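Local coordinates for cellulose biosynthesis protein BcsG (Salmonella typhimurium LT2, PDB 5OLT), which is required for cellulose biosynthesis and is represented by its zinc-binding extramembrane domain, a member of the alkaline phosphatase family, at residues Asp17-Thr22 with Asn35-Ala40; Gly103-Arg108 with Ser316-Ile321; Cys114-His119 with Pro349-Val354. One frame throughout, in Å; residues are numbered along the deposited sequence.

From the N terminus, interaction 1 comes first. It closes a short length of chain that runs into helix 27-42 and lays the N-terminal extension on that helix. It is complete before the other two open. Interactions 2 and 3 cross: 103-108 and 114-119 come in turn, and each pairs with a distant C-terminal segment, 316-321 and 349-354. Interaction 2 joins helix 102-110 to the start of helix 318-328. Interaction 3 joins the loop after helix 102-110 to the one before strand 355-357. Hydrogen bonds link interactions 2 and 3 (Arg108 NH1 to Pro117 O) and 1 and 3 (Asp17 OD2 to Gln350 N). Interactions 1 and 2 do not touch.

Interaction 1: Asp17-Thr22 with Asn35-Ala40; sequences DMPAQT and NTFYAA
Pro19 rests its ring on the flank of helix 27-42, against Thr36 and Phe37. The proline comes from an extended loop with no regular structure. Its CB points toward the helix, and different ring atoms meet different partners. CB touches the methyl of Thr36, with Pro19 CB to Thr36 CG2 at 3.8 Å. CG reaches further in and lies over the helix backbone, with Pro19 CG to Phe37 CA at 3.8 Å and to Phe37 N at 4.0 Å. The same CG is 4.3 Å from Phe37 CB. Pro19 CD lies at the edge of the Phe37 ring, near its plane. The two rings therefore do not stack face to face.

The torsions sort the groups. In Thr36, OG1 sits beside the backbone N (chi1 -60°). This leaves CG2 anti to that N and turned to the proline. The OG1 is turned back to hydrogen-bond Ala32 O in the previous turn of the helix. Phe37 swings its ring away from its own N (chi1 169°), past the proline and into the interior. Pro19 thus meets the base of this side chain and one ring edge. Beyond the ring, Pro19 O accepts a hydrogen bond from Trp33 NE1, one helical turn before Phe37. This bond also ties the loop to the helix.

The contact buries 138 Å² in all and is made almost wholly by carbon atoms. It depends on van der Waals fit and on removing apolar surface from water. Such a contact has little directional preference of its own. The neighbouring bond of Trp33 to Pro19 probably helps to set the position of the loop along the helix.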
ATOM      1  N   ASP A  17      19.698  -2.614   3.659  1.00 23.16           N
ATOM      2  CA  ASP A  17      18.225  -2.541   3.858  1.00 19.71           C
ATOM      3  C   ASP A  17      17.648  -3.904   4.172  1.00 19.77           C
ATOM      4  O   ASP A  17      16.597  -3.987   4.777  1.00 19.85           O
ATOM      5  CB  ASP A  17      17.499  -2.017   2.607  1.00 20.35           C
ATOM      6  CG  ASP A  17      17.653  -0.512   2.397  1.00 21.55           C
ATOM      7  OD1 ASP A  17      18.385   0.141   3.178  1.00 23.32           O
ATOM      8  OD2 ASP A  17      17.041   0.017   1.417  1.00 18.11           O
ATOM      9  N   MET A  18      18.285  -4.960   3.691  1.00 19.14           N
ATOM     10  CA  MET A  18      17.809  -6.329   3.937  1.00 21.77           C
ATOM     11  C   MET A  18      18.902  -7.190   4.586  1.00 21.20           C
ATOM     12  O   MET A  18      20.004  -7.335   4.019  1.00 23.12           O
ATOM     13  CB  MET A  18      17.286  -6.962   2.642  1.00 21.61           C
ATOM     14  CG  MET A  18      16.130  -6.131   2.070  1.00 22.95           C
ATOM     15  SD  MET A  18      15.383  -6.936   0.689  1.00 25.32           S
ATOM     16  CE  MET A  18      16.701  -6.877  -0.528  1.00 24.42           C
ATOM     17  N   PRO A  19      18.612  -7.761   5.771  1.00 19.63           N
ATOM     18  CA  PRO A  19      19.654  -8.512   6.481  1.00 19.47           C
ATOM     19  C   PRO A  19      20.077  -9.751   5.676  1.00 17.90           C
ATOM     20  O   PRO A  19      19.225 -10.440   5.090  1.00 17.95           O
ATOM     21  CB  PRO A  19      18.957  -8.948   7.771  1.00 21.52           C
ATOM     22  CG  PRO A  19      17.822  -7.990   7.941  1.00 23.65           C
ATOM     23  CD  PRO A  19      17.359  -7.706   6.554  1.00 22.05           C
ATOM     24  N   ALA A  20      21.379 -10.028   5.653  1.00 18.71           N
ATOM     25  CA  ALA A  20      21.929 -11.136   4.883  1.00 18.39           C
ATOM     26  C   ALA A  20      21.386 -12.501   5.326  1.00 17.56           C
ATOM     27  O   ALA A  20      21.031 -12.688   6.507  1.00 18.19           O
ATOM     28  CB  ALA A  20      23.444 -11.125   4.995  1.00 21.86           C
ATOM     29  N   GLN A  21      21.366 -13.447   4.389  1.00 18.94           N
ATOM     30  CA  GLN A  21      20.852 -14.801   4.620  1.00 18.74           C
ATOM     31  C   GLN A  21      21.852 -15.853   4.214  1.00 23.48           C
ATOM     32  O   GLN A  21      21.519 -16.829   3.528  1.00 26.60           O
ATOM     33  CB  GLN A  21      19.542 -15.034   3.846  1.00 17.89           C
ATOM     34  CG  GLN A  21      18.475 -14.048   4.237  1.00 18.25           C
ATOM     35  CD  GLN A  21      17.190 -14.246   3.462  1.00 17.75           C
ATOM     36  OE1 GLN A  21      17.178 -14.721   2.306  1.00 18.13           O
ATOM     37  NE2 GLN A  21      16.087 -13.924   4.122  1.00 17.95           N
ATOM     38  N   THR A  22      23.088 -15.684   4.649  1.00 23.29           N
ATOM     39  CA  THR A  22      24.113 -16.666   4.280  1.00 25.46           C
ATOM     40  C   THR A  22      24.088 -17.924   5.148  1.00 26.50           C
ATOM     41  O   THR A  22      24.451 -18.979   4.659  1.00 26.94           O
ATOM     42  CB  THR A  22      25.527 -16.072   4.295  1.00 30.21           C
ATOM     43  OG1 THR A  22      25.761 -15.500   5.577  1.00 33.71           O
ATOM     44  CG2 THR A  22      25.669 -15.002   3.218  1.00 33.70           C
ATOM     45  N   ASN A  35      14.538 -11.965  13.986  1.00  9.76           N
ATOM     46  CA  ASN A  35      14.854 -10.994  14.998  1.00 10.22           C
ATOM     47  C   ASN A  35      15.777  -9.888  14.479  1.00  9.38           C
ATOM     48  O   ASN A  35      15.609  -8.722  14.838  1.00  9.59           O
ATOM     49  CB  ASN A  35      15.431 -11.685  16.250  1.00 12.13           C
ATOM     50  CG  ASN A  35      14.345 -12.169  17.195  1.00 15.12           C
ATOM     51  OD1 ASN A  35      13.373 -11.461  17.456  1.00 20.48           O
ATOM     52  ND2 ASN A  35      14.485 -13.393  17.676  1.00 17.46           N
ATOM     53  N   THR A  36      16.718 -10.265  13.602  1.00 10.01           N
ATOM     54  CA  THR A  36      17.634  -9.294  12.955  1.00 10.13           C
ATOM     55  C   THR A  36      16.843  -8.322  12.069  1.00 10.09           C
ATOM     56  O   THR A  36      17.085  -7.122  12.100  1.00 10.71           O
ATOM     57  CB  THR A  36      18.724 -10.026  12.171  1.00 10.55           C
ATOM     58  OG1 THR A  36      19.440 -10.830  13.104  1.00 11.65           O
ATOM     59  CG2 THR A  36      19.691  -9.044  11.518  1.00 11.87           C
ATOM     60  N   PHE A  37      15.867  -8.873  11.330  1.00  9.99           N
ATOM     61  CA  PHE A  37      14.972  -8.044  10.527  1.00  9.98           C
ATOM     62  C   PHE A  37      14.194  -7.061  11.419  1.00  9.39           C
ATOM     63  O   PHE A  37      14.162  -5.867  11.144  1.00 10.42           O
ATOM     64  CB  PHE A  37      14.041  -8.966   9.720  1.00 10.10           C
ATOM     65  CG  PHE A  37      12.875  -8.257   9.035  1.00  9.78           C
ATOM     66  CD1 PHE A  37      13.034  -7.650   7.793  1.00  9.99           C
ATOM     67  CD2 PHE A  37      11.622  -8.220   9.636  1.00 10.48           C
ATOM     68  CE1 PHE A  37      11.960  -7.013   7.152  1.00 10.75           C
ATOM     69  CE2 PHE A  37      10.551  -7.569   9.026  1.00 10.47           C
ATOM     70  CZ  PHE A  37      10.716  -6.984   7.774  1.00  9.93           C
ATOM     71  N   TYR A  38      13.603  -7.542  12.521  1.00  9.26           N
ATOM     72  CA  TYR A  38      12.841  -6.648  13.376  1.00  9.51           C
ATOM     73  C   TYR A  38      13.727  -5.535  13.927  1.00 10.20           C
ATOM     74  O   TYR A  38      13.303  -4.397  14.002  1.00 11.05           O
ATOM     75  CB  TYR A  38      12.224  -7.394  14.560  1.00 10.40           C
ATOM     76  CG  TYR A  38      11.071  -8.322  14.242  1.00  9.72           C
ATOM     77  CD1 TYR A  38      10.126  -8.036  13.224  1.00 12.32           C
ATOM     78  CD2 TYR A  38      10.887  -9.497  14.998  1.00 10.66           C
ATOM     79  CE1 TYR A  38       9.044  -8.920  12.992  1.00 12.20           C
ATOM     80  CE2 TYR A  38       9.831 -10.361  14.761  1.00 11.47           C
ATOM     81  CZ  TYR A  38       8.911 -10.068  13.780  1.00 11.56           C
ATOM     82  OH  TYR A  38       7.872 -10.929  13.579  1.00 14.10           O
ATOM     83  N   ALA A  39      14.960  -5.893  14.333  1.00  9.64           N
ATOM     84  CA  ALA A  39      15.880  -4.888  14.907  1.00 10.19           C
ATOM     85  C   ALA A  39      16.203  -3.833  13.875  1.00 10.52           C
ATOM     86  O   ALA A  39      16.159  -2.648  14.181  1.00 13.11           O
ATOM     87  CB  ALA A  39      17.145  -5.559  15.405  1.00 10.59           C
ATOM     88  N   ALA A  40      16.513  -4.267  12.645  1.00 10.51           N
ATOM     89  CA  ALA A  40      16.886  -3.298  11.617  1.00 11.70           C
ATOM     90  C   ALA A  40      15.696  -2.410  11.279  1.00 12.13           C
ATOM     91  O   ALA A  40      15.833  -1.198  11.086  1.00 12.44           O
ATOM     92  CB  ALA A  40      17.390  -3.991  10.386  1.00 13.95           C
TER

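Interaction 2: Gly103-Arg108 with Ser316-Ile321; sequences GPAAIR and SSYLAI
Tyr318 has the most surface buried here, and its ring lies against the base of Arg108, with one face turned to the arginine backbone. Arg108 CB is 3.6 Å from Tyr318 CE2 and 3.9 Å from Tyr318 CD2. The carbonyl carbon of Arg108 sits over one ring face, 4.1 Å above the plane and offset toward the rim. The arginine contributes its base, not its charge. From CG to NE its chain runs out extended, and the guanidinium leaves the ring to bond Pro117 O through NH1.

Ala105, one turn earlier, takes the third share. Its O is 3.9 Å from Tyr318 OH. Water 1 bridges them, donating to Tyr318 OH at 3.0 Å and weakly to Ala105 O at 3.1 Å. The hydroxyl also hydrogen-bonds Ser97 O, so two partners grip this buried oxygen. Phe95 meets the tyrosine ring edge-to-face.

The contact joins helix 102-110 to the first turn of helix 318-328. Helix 102-110 begins at Ser102, a zinc ligand with Cys67, Glu266 and His267. A metal-bound residue at the start of a helix beside the central sheet is consistent with the alkaline phosphatase fold.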
ATOM      1  N   GLY A 103      -7.536  -5.463   8.390  1.00 10.18           N
ATOM      2  CA  GLY A 103      -7.228  -4.527   9.478  1.00 10.90           C
ATOM      3  C   GLY A 103      -5.744  -4.279   9.629  1.00 10.55           C
ATOM      4  O   GLY A 103      -5.289  -3.133   9.574  1.00 10.84           O
ATOM      5  N   PRO A 104      -4.960  -5.357   9.753  1.00  9.56           N
ATOM      6  CA  PRO A 104      -3.517  -5.154   9.885  1.00 10.29           C
ATOM      7  C   PRO A 104      -2.917  -4.494   8.644  1.00  9.28           C
ATOM      8  O   PRO A 104      -1.967  -3.719   8.788  1.00 10.42           O
ATOM      9  CB  PRO A 104      -2.969  -6.565  10.051  1.00 11.16           C
ATOM     10  CG  PRO A 104      -4.113  -7.429  10.338  1.00 14.26           C
ATOM     11  CD  PRO A 104      -5.390  -6.741  10.039  1.00 10.18           C
ATOM     12  N   ALA A 105      -3.446  -4.776   7.441  1.00  9.15           N
ATOM     13  CA  ALA A 105      -2.925  -4.114   6.250  1.00  9.34           C
ATOM     14  C   ALA A 105      -3.102  -2.624   6.307  1.00  9.21           C
ATOM     15  O   ALA A 105      -2.176  -1.870   5.951  1.00  9.76           O
ATOM     16  CB  ALA A 105      -3.593  -4.655   5.004  1.00 11.27           C
ATOM     17  N   ALA A 106      -4.288  -2.194   6.711  1.00 10.00           N
ATOM     18  CA  ALA A 106      -4.570  -0.758   6.778  1.00 10.34           C
ATOM     19  C   ALA A 106      -3.703  -0.088   7.841  1.00 10.24           C
ATOM     20  O   ALA A 106      -3.153   0.998   7.614  1.00 10.79           O
ATOM     21  CB  ALA A 106      -6.030  -0.525   7.070  1.00 12.71           C
ATOM     22  N   ILE A 107      -3.525  -0.740   9.002  1.00  9.58           N
ATOM     23  CA  ILE A 107      -2.673  -0.173  10.030  1.00 10.64           C
ATOM     24  C   ILE A 107      -1.221  -0.073   9.534  1.00  9.33           C
ATOM     25  O   ILE A 107      -0.563   0.945   9.758  1.00 11.08           O
ATOM     26  CB  ILE A 107      -2.724  -1.027  11.322  1.00 11.25           C
ATOM     27  CG1 ILE A 107      -4.166  -1.093  11.872  1.00 11.59           C
ATOM     28  CG2 ILE A 107      -1.839  -0.395  12.402  1.00 12.75           C
ATOM     29  CD1 ILE A 107      -4.320  -2.201  12.904  1.00 15.45           C
ATOM     30  N   ARG A 108      -0.722  -1.106   8.843  1.00  9.29           N
ATOM     31  CA  ARG A 108       0.642  -1.066   8.325  1.00  9.11           C
ATOM     32  C   ARG A 108       0.810   0.119   7.352  1.00  9.31           C
ATOM     33  O   ARG A 108       1.810   0.818   7.392  1.00 10.05           O
ATOM     34  CB  ARG A 108       0.998  -2.381   7.662  1.00  8.64           C
ATOM     35  CG  ARG A 108       1.193  -3.513   8.668  1.00  9.97           C
ATOM     36  CD  ARG A 108       1.591  -4.830   8.002  1.00  9.98           C
ATOM     37  NE  ARG A 108       1.824  -5.871   9.026  1.00 10.64           N
ATOM     38  CZ  ARG A 108       2.910  -5.930   9.806  1.00  9.95           C
ATOM     39  NH1 ARG A 108       3.928  -5.079   9.660  1.00 10.36           N
ATOM     40  NH2 ARG A 108       2.975  -6.868  10.771  1.00 11.44           N
ATOM     41  N   SER A 316      10.028  -4.310  -1.922  1.00  9.74           N
ATOM     42  CA  SER A 316       9.583  -3.043  -1.367  1.00  9.63           C
ATOM     43  C   SER A 316       8.379  -3.266  -0.474  1.00  9.18           C
ATOM     44  O   SER A 316       7.711  -4.319  -0.530  1.00  9.55           O
ATOM     45  CB  SER A 316       9.138  -2.129  -2.514  1.00 10.21           C
ATOM     46  OG  SER A 316      10.216  -1.882  -3.420  1.00 10.30           O
ATOM     47  N   SER A 317       8.080  -2.262   0.320  1.00  8.90           N
ATOM     48  CA  SER A 317       6.826  -2.266   1.068  1.00  8.95           C
ATOM     49  C   SER A 317       6.463  -0.824   1.416  1.00  8.69           C
ATOM     50  O   SER A 317       6.919   0.125   0.717  1.00  9.52           O
ATOM     51  CB  SER A 317       6.954  -3.170   2.332  1.00  9.72           C
ATOM     52  OG  SER A 317       5.661  -3.407   2.882  1.00  9.62           O
ATOM     53  N   TYR A 318       5.662  -0.635   2.478  1.00  8.50           N
ATOM     54  CA  TYR A 318       5.083   0.684   2.774  1.00  8.54           C
ATOM     55  C   TYR A 318       6.108   1.791   2.951  1.00  8.74           C
ATOM     56  O   TYR A 318       5.820   2.957   2.615  1.00  9.00           O
ATOM     57  CB  TYR A 318       4.191   0.607   4.002  1.00  9.05           C
ATOM     58  CG  TYR A 318       3.119  -0.442   3.832  1.00  8.82           C
ATOM     59  CD1 TYR A 318       2.052  -0.236   2.948  1.00  9.66           C
ATOM     60  CD2 TYR A 318       3.203  -1.671   4.499  1.00  9.00           C
ATOM     61  CE1 TYR A 318       1.075  -1.216   2.752  1.00  9.85           C
ATOM     62  CE2 TYR A 318       2.245  -2.662   4.315  1.00  9.76           C
ATOM     63  CZ  TYR A 318       1.166  -2.427   3.462  1.00  9.17           C
ATOM     64  OH  TYR A 318       0.216  -3.411   3.246  1.00 10.44           O
ATOM     65  N   LEU A 319       7.286   1.466   3.487  1.00  9.00           N
ATOM     66  CA  LEU A 319       8.280   2.508   3.720  1.00  9.59           C
ATOM     67  C   LEU A 319       8.640   3.223   2.410  1.00 10.04           C
ATOM     68  O   LEU A 319       8.888   4.445   2.422  1.00 10.15           O
ATOM     69  CB  LEU A 319       9.536   1.944   4.405  1.00  9.84           C
ATOM     70  CG  LEU A 319      10.517   2.968   4.980  1.00 10.68           C
ATOM     71  CD1 LEU A 319       9.884   3.763   6.126  1.00 12.95           C
ATOM     72  CD2 LEU A 319      11.780   2.252   5.435  1.00 11.77           C
ATOM     73  N   ALA A 320       8.655   2.485   1.289  1.00  9.61           N
ATOM     74  CA  ALA A 320       8.953   3.112  -0.015  1.00  9.60           C
ATOM     75  C   ALA A 320       7.862   4.099  -0.447  1.00 10.00           C
ATOM     76  O   ALA A 320       8.185   5.098  -1.130  1.00 10.71           O
ATOM     77  CB  ALA A 320       9.161   2.055  -1.087  1.00 11.10           C
ATOM     78  N   ILE A 321       6.605   3.837  -0.072  0.70  9.64           N
ATOM     79  CA  ILE A 321       5.521   4.792  -0.352  0.70 10.67           C
ATOM     80  C   ILE A 321       5.742   6.064   0.462  0.70 10.67           C
ATOM     81  O   ILE A 321       5.715   7.179  -0.072  0.70 11.07           O
ATOM     82  CB  ILE A 321       4.129   4.189  -0.057  0.70 11.09           C
ATOM     83  CG1 ILE A 321       3.897   2.900  -0.875  0.70 13.15           C
ATOM     84  CG2 ILE A 321       3.021   5.241  -0.211  0.70 12.64           C
ATOM     85  CD1 ILE A 321       3.949   3.057  -2.383  0.70 15.08           C
TER
HETATM   86  O   HOH W   1      -2.407  -1.934   2.906  1.00 13.02           O

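Interaction 3: Cys114-His119 with Pro349-Val354; sequences CGQPSH and PQTAPV
Gln116 and Val354 meet through one direct hydrogen bond. Gln116 NE2 donates to Val354 O at 2.8 Å, and the N-H points nearly straight at the acceptor (163°). The oxygen lies close to the plane of the glutamine amide. Seen from Val354, however, the donor stands above the carbonyl plane, 54° out of it. NE2 also lies against the valine side chain, 3.7 Å from Val354 CB.

The other end of the amide uses a water. Water 2 lies 2.7 Å from Gln116 OE1 and 2.8 Å from Ala352 O, and can donate to either. Gln116 OE1 also touches the methyl of Thr351, at 3.8 Å from Thr351 CG2. Both ends of this buried amide thus have polar partners, which should fix its rotation. The side chain reaches across because CG is anti to the backbone N (chi1 -177°) and the chain beyond is extended.

In the next shell, Gln116 N bonds Glu41 OE1. Pro353 centres an inverse gamma turn, closed by Val354 N to Ala352 O, that bends the loop between the two carbonyls the amide reaches directly or through water. Cys114, two residues before Gln116, is tied to Cys130 by a disulfide.

Phe37 of helix 27-42 packs on both Gln116 and Val354. Arg108 of helix 102-110 touches Gln116 as well. Val354 leans on Val361 and Ile363 of strand 360-365, in the small C-terminal antiparallel sheet.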
ATOM      1  N   CYS A 114       7.551   4.507   9.334  1.00 12.06           N
ATOM      2  CA  CYS A 114       8.611   3.787  10.037  1.00 13.16           C
ATOM      3  C   CYS A 114       8.719   2.387   9.475  1.00 12.84           C
ATOM      4  O   CYS A 114       7.818   1.930   8.776  1.00 12.94           O
ATOM      5  CB  CYS A 114       8.287   3.656  11.519  1.00 15.85           C
ATOM      6  SG  CYS A 114       8.378   5.241  12.367  1.00 19.21           S
ATOM      7  N   GLY A 115       9.821   1.702   9.780  1.00 11.57           N
ATOM      8  CA  GLY A 115      10.032   0.353   9.315  1.00 12.43           C
ATOM      9  C   GLY A 115       8.983  -0.643   9.821  1.00 10.06           C
ATOM     10  O   GLY A 115       8.109  -0.343  10.654  1.00 11.81           O
ATOM     11  N   GLN A 116       9.043  -1.821   9.247  1.00 10.50           N
ATOM     12  CA  GLN A 116       7.996  -2.819   9.443  1.00 10.48           C
ATOM     13  C   GLN A 116       7.996  -3.407  10.865  1.00 10.50           C
ATOM     14  O   GLN A 116       9.010  -3.988  11.266  1.00 11.52           O
ATOM     15  CB  GLN A 116       8.257  -3.948   8.449  1.00 10.20           C
ATOM     16  CG  GLN A 116       7.174  -5.020   8.520  1.00 10.37           C
ATOM     17  CD  GLN A 116       7.191  -5.982   7.355  1.00 10.55           C
ATOM     18  OE1 GLN A 116       7.433  -5.578   6.223  1.00 11.22           O
ATOM     19  NE2 GLN A 116       6.888  -7.229   7.603  1.00 11.02           N
ATOM     20  N   PRO A 117       6.852  -3.347  11.565  1.00 10.14           N
ATOM     21  CA  PRO A 117       6.767  -3.971  12.900  1.00 10.51           C
ATOM     22  C   PRO A 117       6.272  -5.406  12.857  1.00 10.80           C
ATOM     23  O   PRO A 117       5.615  -5.839  11.900  1.00 10.83           O
ATOM     24  CB  PRO A 117       5.692  -3.143  13.590  1.00 11.36           C
ATOM     25  CG  PRO A 117       4.768  -2.693  12.492  1.00 14.68           C
ATOM     26  CD  PRO A 117       5.682  -2.480  11.290  1.00 11.54           C
ATOM     27  N   SER A 118       6.534  -6.143  13.935  1.00 11.46           N
ATOM     28  CA  SER A 118       5.829  -7.411  14.158  1.00 11.20           C
ATOM     29  C   SER A 118       4.336  -7.172  14.268  1.00 11.10           C
ATOM     30  O   SER A 118       3.882  -6.041  14.527  1.00 11.67           O
ATOM     31  CB  SER A 118       6.350  -8.085  15.442  1.00 12.40           C
ATOM     32  OG  SER A 118       6.005  -7.263  16.556  1.00 13.91           O
ATOM     33  N   HIS A 119       3.564  -8.247  14.080  1.00 11.04           N
ATOM     34  CA  HIS A 119       2.145  -8.141  14.227  1.00 11.57           C
ATOM     35  C   HIS A 119       1.732  -7.612  15.626  1.00 13.24           C
ATOM     36  O   HIS A 119       0.850  -6.759  15.715  1.00 14.08           O
ATOM     37  CB  HIS A 119       1.480  -9.479  13.913  1.00 12.17           C
ATOM     38  CG  HIS A 119      -0.002  -9.416  13.956  1.00 12.55           C
ATOM     39  ND1 HIS A 119      -0.766  -9.056  12.866  1.00 12.95           N
ATOM     40  CD2 HIS A 119      -0.869  -9.645  14.967  1.00 14.11           C
ATOM     41  CE1 HIS A 119      -2.048  -9.104  13.192  1.00 13.36           C
ATOM     42  NE2 HIS A 119      -2.137  -9.455  14.471  1.00 14.04           N
ATOM     43  N   PRO A 349      13.790   2.940  -0.234  1.00 11.50           N
ATOM     44  CA  PRO A 349      14.048   1.859   0.731  1.00 12.71           C
ATOM     45  C   PRO A 349      13.547   0.503   0.238  1.00 12.35           C
ATOM     46  O   PRO A 349      12.437   0.382  -0.303  1.00 12.16           O
ATOM     47  CB  PRO A 349      13.269   2.283   1.970  1.00 15.39           C
ATOM     48  CG  PRO A 349      12.317   3.295   1.513  1.00 15.97           C
ATOM     49  CD  PRO A 349      12.871   3.957   0.276  1.00 12.89           C
ATOM     50  N   GLN A 350      14.384  -0.511   0.427  1.00 11.67           N
ATOM     51  CA  GLN A 350      14.001  -1.904   0.126  1.00 11.46           C
ATOM     52  C   GLN A 350      13.639  -2.553   1.438  1.00 11.26           C
ATOM     53  O   GLN A 350      14.184  -2.184   2.489  1.00 12.06           O
ATOM     54  CB  GLN A 350      15.158  -2.701  -0.494  1.00 12.47           C
ATOM     55  CG  GLN A 350      15.615  -2.052  -1.799  1.00 14.74           C
ATOM     56  CD  GLN A 350      16.724  -2.805  -2.473  1.00 17.98           C
ATOM     57  OE1 GLN A 350      16.719  -4.024  -2.534  1.00 18.91           O
ATOM     58  NE2 GLN A 350      17.664  -2.056  -3.065  1.00 26.86           N
ATOM     59  N   THR A 351      12.722  -3.511   1.372  1.00 10.32           N
ATOM     60  CA  THR A 351      12.245  -4.195   2.576  1.00 10.26           C
ATOM     61  C   THR A 351      12.099  -5.654   2.215  1.00 10.56           C
ATOM     62  O   THR A 351      11.509  -6.000   1.169  1.00 10.95           O
ATOM     63  CB  THR A 351      10.872  -3.631   3.019  1.00 11.41           C
ATOM     64  OG1 THR A 351      10.986  -2.208   3.217  1.00 13.19           O
ATOM     65  CG2 THR A 351      10.416  -4.290   4.332  1.00 12.80           C
ATOM     66  N   ALA A 352      12.648  -6.530   3.050  1.00 10.25           N
ATOM     67  CA  ALA A 352      12.494  -7.969   2.812  1.00  9.71           C
ATOM     68  C   ALA A 352      11.003  -8.337   2.889  1.00  9.59           C
ATOM     69  O   ALA A 352      10.239  -7.702   3.661  1.00 10.78           O
ATOM     70  CB  ALA A 352      13.317  -8.779   3.828  1.00 12.54           C
ATOM     71  N   PRO A 353      10.588  -9.348   2.095  1.00 10.11           N
ATOM     72  CA  PRO A 353       9.164  -9.762   2.087  1.00 10.37           C
ATOM     73  C   PRO A 353       8.824 -10.663   3.261  1.00 10.70           C
ATOM     74  O   PRO A 353       8.870 -11.868   3.177  1.00 15.26           O
ATOM     75  CB  PRO A 353       9.020 -10.488   0.749  1.00 12.00           C
ATOM     76  CG  PRO A 353      10.372 -11.066   0.541  1.00 10.75           C
ATOM     77  CD  PRO A 353      11.335  -9.985   0.993  1.00 11.23           C
ATOM     78  N   VAL A 354       8.543 -10.033   4.362  1.00  9.76           N
ATOM     79  CA  VAL A 354       8.118 -10.708   5.583  1.00  8.96           C
ATOM     80  C   VAL A 354       6.651 -10.368   5.772  1.00  8.89           C
ATOM     81  O   VAL A 354       6.262  -9.202   5.660  1.00  9.26           O
ATOM     82  CB  VAL A 354       8.924 -10.181   6.784  1.00  9.35           C
ATOM     83  CG1 VAL A 354       8.371 -10.740   8.100  1.00 10.61           C
ATOM     84  CG2 VAL A 354      10.416 -10.502   6.587  1.00 11.32           C
TER
HETATM   85  O   HOH W   2       7.605  -6.660   3.711  1.00 13.16           O